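Local coordinates for protein thiol-activated cytolysin (Desulfobulbus propionicus, PDB 6NAL) that probably forms pores in cholesterol-containing membranes, as its relatives among the thiol-activated, cholesterol-dependent cytolysins do, at residues R192-F197 against G241-L246; T381-E386 against E402-D407. All coordinates share one frame; numbering follows the deposited sequence.

Contact 1. Residues R192-F197 against G241-L246; sequences RFKQIF and GRQIFL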
loop_
_atom_site.group_PDB
_atom_site.type_symbol
_atom_site.label_atom_id
_atom_site.label_comp_id
_atom_site.label_asym_id
_atom_site.label_seq_id
_atom_site.Cartn_x
_atom_site.Cartn_y
_atom_site.Cartn_z
ATOM N N ARG A 192 -17.864 19.502 -7.678
ATOM C CA ARG A 192 -18.396 20.517 -8.551
ATOM C C ARG A 192 -19.240 19.911 -9.648
ATOM O O ARG A 192 -18.766 19.047 -10.374
ATOM C CB ARG A 192 -17.287 21.309 -9.202
ATOM C CG ARG A 192 -17.809 22.504 -9.883
ATOM C CD ARG A 192 -16.810 23.159 -10.785
ATOM N NE ARG A 192 -16.212 22.216 -11.709
ATOM C CZ ARG A 192 -15.261 22.541 -12.567
ATOM N NH1 ARG A 192 -14.846 23.805 -12.598
ATOM N NH2 ARG A 192 -14.737 21.617 -13.370
ATOM N N PHE A 193 -20.455 20.428 -9.807
ATOM C CA PHE A 193 -21.307 20.166 -10.966
ATOM C C PHE A 193 -21.258 21.371 -11.890
ATOM O O PHE A 193 -21.522 22.487 -11.445
ATOM C CB PHE A 193 -22.757 19.925 -10.544
ATOM C CG PHE A 193 -22.953 18.694 -9.685
ATOM C CD1 PHE A 193 -22.726 18.743 -8.339
ATOM C CD2 PHE A 193 -23.385 17.524 -10.245
ATOM C CE1 PHE A 193 -22.898 17.656 -7.544
ATOM C CE2 PHE A 193 -23.571 16.423 -9.470
ATOM C CZ PHE A 193 -23.317 16.483 -8.094
ATOM N N LYS A 194 -20.916 21.167 -13.165
ATOM C CA LYS A 194 -20.764 22.299 -14.060
ATOM C C LYS A 194 -21.525 22.113 -15.358
ATOM O O LYS A 194 -21.323 21.124 -16.062
ATOM C CB LYS A 194 -19.290 22.534 -14.385
ATOM C CG LYS A 194 -18.991 23.806 -15.270
ATOM C CD LYS A 194 -17.569 23.702 -15.900
ATOM C CE LYS A 194 -16.934 25.060 -15.861
ATOM N NZ LYS A 194 -15.439 25.042 -15.532
ATOM N N GLN A 195 -22.329 23.109 -15.725
ATOM C CA GLN A 195 -23.066 23.039 -16.980
ATOM C C GLN A 195 -22.870 24.302 -17.795
ATOM O O GLN A 195 -23.130 25.400 -17.306
ATOM C CB GLN A 195 -24.563 22.815 -16.748
ATOM C CG GLN A 195 -25.302 22.607 -18.050
ATOM C CD GLN A 195 -26.775 22.249 -17.849
ATOM O OE1 GLN A 195 -27.254 22.192 -16.716
ATOM N NE2 GLN A 195 -27.504 22.065 -18.957
ATOM N N ILE A 196 -22.475 24.135 -19.055
ATOM C CA ILE A 196 -22.317 25.234 -20.000
ATOM C C ILE A 196 -23.597 25.387 -20.813
ATOM O O ILE A 196 -23.973 24.474 -21.560
ATOM C CB ILE A 196 -21.119 24.990 -20.931
ATOM C CG1 ILE A 196 -19.831 24.759 -20.122
ATOM C CG2 ILE A 196 -20.953 26.119 -21.907
ATOM C CD1 ILE A 196 -18.615 24.368 -21.012
ATOM N N PHE A 197 -24.233 26.570 -20.740
ATOM C CA PHE A 197 -25.458 26.779 -21.513
ATOM C C PHE A 197 -25.122 27.227 -22.924
ATOM O O PHE A 197 -25.596 26.633 -23.892
ATOM C CB PHE A 197 -26.398 27.804 -20.847
ATOM C CG PHE A 197 -26.926 27.369 -19.508
ATOM C CD1 PHE A 197 -27.146 26.037 -19.225
ATOM C CD2 PHE A 197 -27.205 28.290 -18.535
ATOM C CE1 PHE A 197 -27.625 25.642 -17.988
ATOM C CE2 PHE A 197 -27.680 27.904 -17.294
ATOM C CZ PHE A 197 -27.873 26.571 -17.015
ATOM N N GLY A 241 -22.815 29.722 -18.108
ATOM C CA GLY A 241 -23.626 28.634 -17.651
ATOM C C GLY A 241 -23.862 28.668 -16.171
ATOM O O GLY A 241 -24.109 29.730 -15.623
ATOM N N ARG A 242 -23.767 27.503 -15.513
ATOM C CA ARG A 242 -24.187 27.315 -14.133
ATOM C C ARG A 242 -23.223 26.366 -13.441
ATOM O O ARG A 242 -22.741 25.409 -14.034
ATOM C CB ARG A 242 -25.596 26.716 -14.092
ATOM C CG ARG A 242 -26.143 26.350 -12.730
ATOM C CD ARG A 242 -27.632 25.922 -12.940
ATOM N NE ARG A 242 -28.239 25.274 -11.791
ATOM C CZ ARG A 242 -28.771 25.922 -10.763
ATOM N NH1 ARG A 242 -28.752 27.240 -10.778
ATOM N NH2 ARG A 242 -29.345 25.256 -9.755
ATOM N N GLN A 243 -23.054 26.550 -12.156
ATOM C CA GLN A 243 -22.005 25.873 -11.430
ATOM C C GLN A 243 -22.520 25.681 -10.014
ATOM O O GLN A 243 -23.072 26.592 -9.403
ATOM C CB GLN A 243 -20.716 26.695 -11.509
ATOM C CG GLN A 243 -19.461 25.917 -11.460
ATOM C CD GLN A 243 -18.271 26.680 -12.009
ATOM O OE1 GLN A 243 -17.340 26.065 -12.510
ATOM N NE2 GLN A 243 -18.283 28.002 -11.908
ATOM N N ILE A 244 -22.350 24.475 -9.525
ATOM C CA ILE A 244 -22.666 24.106 -8.163
ATOM C C ILE A 244 -21.418 23.514 -7.508
ATOM O O ILE A 244 -20.789 22.596 -8.056
ATOM C CB ILE A 244 -23.819 23.090 -8.120
ATOM C CG1 ILE A 244 -25.000 23.698 -8.886
ATOM C CG2 ILE A 244 -24.104 22.743 -6.692
ATOM C CD1 ILE A 244 -26.064 22.693 -9.207
ATOM N N PHE A 245 -21.091 24.007 -6.325
ATOM C CA PHE A 245 -19.993 23.485 -5.526
ATOM C C PHE A 245 -20.554 22.928 -4.240
ATOM O O PHE A 245 -21.375 23.585 -3.610
ATOM C CB PHE A 245 -18.990 24.590 -5.189
ATOM C CG PHE A 245 -18.140 25.000 -6.335
ATOM C CD1 PHE A 245 -18.515 26.031 -7.151
ATOM C CD2 PHE A 245 -16.946 24.347 -6.588
ATOM C CE1 PHE A 245 -17.708 26.425 -8.220
ATOM C CE2 PHE A 245 -16.143 24.717 -7.647
ATOM C CZ PHE A 245 -16.520 25.760 -8.459
ATOM N N LEU A 246 -20.097 21.737 -3.845
ATOM C CA LEU A 246 -20.393 21.161 -2.538
ATOM C C LEU A 246 -19.100 20.946 -1.756
ATOM O O LEU A 246 -18.242 20.168 -2.172
ATOM C CB LEU A 246 -21.117 19.827 -2.674
ATOM C CG LEU A 246 -22.600 19.870 -2.990
ATOM C CD1 LEU A 246 -22.635 19.932 -4.490
ATOM C CD2 LEU A 246 -23.262 18.682 -2.402
#

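Contact 2. Residues T381-E386 against E402-D407; sequences TVTWDE and EGNGKD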
loop_
_atom_site.group_PDB
_atom_site.type_symbol
_atom_site.label_atom_id
_atom_site.label_comp_id
_atom_site.label_asym_id
_atom_site.label_seq_id
_atom_site.Cartn_x
_atom_site.Cartn_y
_atom_site.Cartn_z
ATOM N N THR A 381 -0.649 -24.325 20.879
ATOM C CA THR A 381 0.417 -23.346 20.646
ATOM C C THR A 381 -0.093 -22.257 19.713
ATOM O O THR A 381 -0.568 -22.553 18.608
ATOM C CB THR A 381 1.644 -24.021 20.053
ATOM O OG1 THR A 381 1.963 -25.151 20.860
ATOM C CG2 THR A 381 2.856 -23.095 20.038
ATOM N N VAL A 382 -0.035 -21.011 20.164
ATOM C CA VAL A 382 -0.493 -19.875 19.378
ATOM C C VAL A 382 0.597 -18.812 19.364
ATOM O O VAL A 382 1.118 -18.442 20.416
ATOM C CB VAL A 382 -1.804 -19.299 19.914
ATOM C CG1 VAL A 382 -2.207 -18.126 19.021
ATOM C CG2 VAL A 382 -2.865 -20.354 19.935
ATOM N N THR A 383 0.980 -18.366 18.164
ATOM C CA THR A 383 2.011 -17.357 17.978
ATOM C C THR A 383 1.526 -16.325 16.959
ATOM O O THR A 383 0.604 -16.569 16.180
ATOM C CB THR A 383 3.343 -17.988 17.522
ATOM O OG1 THR A 383 3.189 -18.470 16.186
ATOM C CG2 THR A 383 3.781 -19.146 18.491
ATOM N N TRP A 384 2.133 -15.149 16.986
ATOM C CA TRP A 384 1.767 -14.108 16.034
ATOM C C TRP A 384 2.851 -13.049 16.028
ATOM O O TRP A 384 3.755 -13.042 16.865
ATOM C CB TRP A 384 0.414 -13.463 16.351
ATOM C CG TRP A 384 0.343 -12.803 17.685
ATOM C CD1 TRP A 384 0.660 -11.524 17.970
ATOM C CD2 TRP A 384 -0.081 -13.400 18.921
ATOM N NE1 TRP A 384 0.517 -11.285 19.326
ATOM C CE2 TRP A 384 0.048 -12.420 19.927
ATOM C CE3 TRP A 384 -0.555 -14.664 19.274
ATOM C CZ2 TRP A 384 -0.279 -12.667 21.261
ATOM C CZ3 TRP A 384 -0.880 -14.912 20.604
ATOM C CH2 TRP A 384 -0.754 -13.910 21.575
ATOM N N ASP A 385 2.719 -12.127 15.086
ATOM C CA ASP A 385 3.644 -11.016 14.961
ATOM C C ASP A 385 2.921 -9.733 15.321
ATOM O O ASP A 385 1.757 -9.563 14.978
ATOM C CB ASP A 385 4.195 -10.927 13.537
ATOM C CG ASP A 385 5.335 -11.914 13.266
ATOM O OD1 ASP A 385 6.024 -12.358 14.244
ATOM O OD2 ASP A 385 5.545 -12.212 12.053
ATOM N N GLU A 386 3.603 -8.828 16.009
ATOM C CA GLU A 386 3.038 -7.525 16.314
ATOM C C GLU A 386 3.815 -6.418 15.608
ATOM O O GLU A 386 5.053 -6.347 15.701
ATOM C CB GLU A 386 3.013 -7.290 17.823
ATOM C CG GLU A 386 1.874 -8.020 18.530
ATOM C CD GLU A 386 1.967 -7.980 20.064
ATOM O OE1 GLU A 386 2.727 -7.130 20.606
ATOM O OE2 GLU A 386 1.261 -8.800 20.722
ATOM N N GLU A 402 0.850 -16.970 26.341
ATOM C CA GLU A 402 1.546 -17.416 27.552
ATOM C C GLU A 402 1.273 -18.889 27.829
ATOM O O GLU A 402 2.121 -19.594 28.410
ATOM C CB GLU A 402 1.132 -16.535 28.745
ATOM C CG GLU A 402 -0.244 -16.880 29.400
ATOM C CD GLU A 402 -0.984 -15.637 29.969
ATOM O OE1 GLU A 402 -1.807 -15.026 29.226
ATOM O OE2 GLU A 402 -0.743 -15.265 31.153
ATOM N N GLY A 403 0.109 -19.393 27.378
ATOM C CA GLY A 403 -0.271 -20.771 27.613
ATOM C C GLY A 403 0.323 -21.816 26.695
ATOM O O GLY A 403 -0.041 -22.992 26.805
ATOM N N ASN A 404 1.173 -21.418 25.752
ATOM C CA ASN A 404 1.673 -22.330 24.743
ATOM C C ASN A 404 2.327 -23.528 25.395
ATOM O O ASN A 404 2.999 -23.399 26.415
ATOM C CB ASN A 404 2.673 -21.613 23.847
ATOM C CG ASN A 404 1.983 -20.729 22.839
ATOM O OD1 ASN A 404 0.744 -20.669 22.789
ATOM N ND2 ASN A 404 2.752 -20.017 22.067
ATOM N N GLY A 405 2.086 -24.700 24.808
ATOM C CA GLY A 405 2.668 -25.940 25.247
ATOM C C GLY A 405 2.044 -26.580 26.467
ATOM O O GLY A 405 2.272 -27.777 26.711
ATOM N N LYS A 406 1.271 -25.844 27.250
ATOM C CA LYS A 406 0.793 -26.401 28.508
ATOM C C LYS A 406 -0.305 -27.440 28.263
ATOM O O LYS A 406 -1.117 -27.323 27.330
ATOM C CB LYS A 406 0.274 -25.291 29.421
ATOM C CG LYS A 406 1.382 -24.423 30.115
ATOM C CD LYS A 406 2.747 -25.146 30.344
ATOM C CE LYS A 406 3.820 -24.762 29.297
ATOM N NZ LYS A 406 5.131 -25.512 29.422
ATOM N N ASP A 407 -0.335 -28.453 29.134
ATOM C CA ASP A 407 -1.286 -29.553 29.025
ATOM C C ASP A 407 -2.682 -29.123 29.450
ATOM O O ASP A 407 -2.865 -28.288 30.333
ATOM C CB ASP A 407 -0.828 -30.731 29.872
ATOM C CG ASP A 407 0.427 -31.420 29.298
ATOM O OD1 ASP A 407 0.987 -30.934 28.273
ATOM O OD2 ASP A 407 0.864 -32.444 29.890
#

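Contact 1. Residues R192-F197 against G241-L246
Arg192 lies alongside Phe245, the two side chains pointing the same way, with CG of Arg192 over one face of the Phe245 ring, 3.8 Å from its centroid. With CG anti to the backbone N (chi1 -169°), the arginine's aliphatic part covers the ring; the chain bends at chi3, and the guanidinium plane lies 52° from that of the ring. NH1 of Arg192 makes a weak hydrogen bond of 3.4 Å to Gln243 OE1; Lys194 CE lies 3.5 Å from the same oxygen, and its NZ is hydrogen-bonded to Asn335. The backbones form an antiparallel ladder within the large sheet that, in related cytolysins, belongs to the pore-forming part. Its four N-H...O bonds join Phe193 to Ile244 and Gln195 to Arg242; Gln195 N-H points almost straight at Arg242 O (N-H...O 176°). On the Phe193 face, CD1 of Leu246 comes to the edge of the Phe193 ring, 3.8 Å from CE1, while Tyr148 meets this ring edge-to-face. Farther along, the Phe197 ring reaches back across the ladder, its CD2 3.7 Å from Gly241 CA and its CZ 3.7 Å from Arg242 CB. NH1 of Arg242 is hydrogen-bonded beyond the pair to Ser297 OG and Gly295 O.

Contact 2. Residues T381-E386 against E402-D407
In the C-terminal beta-sandwich domain, strands 378-389 and 394-408 form a beta hairpin, and at Asn404 a side-chain amide pairs with the strand backbone in addition to its main-chain partner. Asn404 precedes Gly405 in a type II beta turn from Gly403 to Lys406, closed by Lys406 N on Gly403 O at 3.2 Å; Gly405 has the positive phi expected at the third position of such a turn. CG of Asn404 stands anti to its carbonyl carbon (chi1 -78°), and the carboxamide is directed at Val382, which it grips by both ends. Its OD1 accepts the N-H of Val382 at 2.8 Å; the bond is straight at the hydrogen (171°), but the donor stands well above the carboxamide plane, off the lone-pair direction. Its ND2 in turn donates to Val382 O, also at 2.8 Å. That oxygen lies in the amide plane of Asn404, whereas the donor stands above the carbonyl plane of Val382, about 49° out of it. Methyl groups border the amide: CG2 of Thr381 is 3.7 Å from Asn404 ND2, and CG2 of Thr383 comes to 3.8 Å from the same nitrogen, each threonine side chain crossing the asparagine at about a right angle. Val382 also has backbone bonding with Trp401, so regular strand pairing adjoins the amide link. Because the donor and acceptor of one amide are both engaged by the backbone of one residue, the flip that would exchange OD1 and ND2 is disfavoured, and the two bonds together fix the rotation of the carboxamide and tie the turn to the strand.

Overall arrangement
Contact 1 precedes contact 2 along the chain, in a different part of an elongated molecule: their centres are 61 Å apart and their nearest atoms about 39 Å. Residues 192-197 and 241-246 sit on strands 187-202 and 232-250 of the large antiparallel sheet; residues 381-386 lie on a strand of the four-stranded sheet, and 402-407 on the irregular part of its edge strand 394-408. The centres of contacts 1 and 2 are about 15 and 47 Å from that of the chain. No sheet is common to both; strand 349-372 comes between them in sequence. In relatives, the part holding contact 1 supplies the pore-forming sheet, whereas the C-terminal domain holding contact 2 recognises the membrane, probably here too.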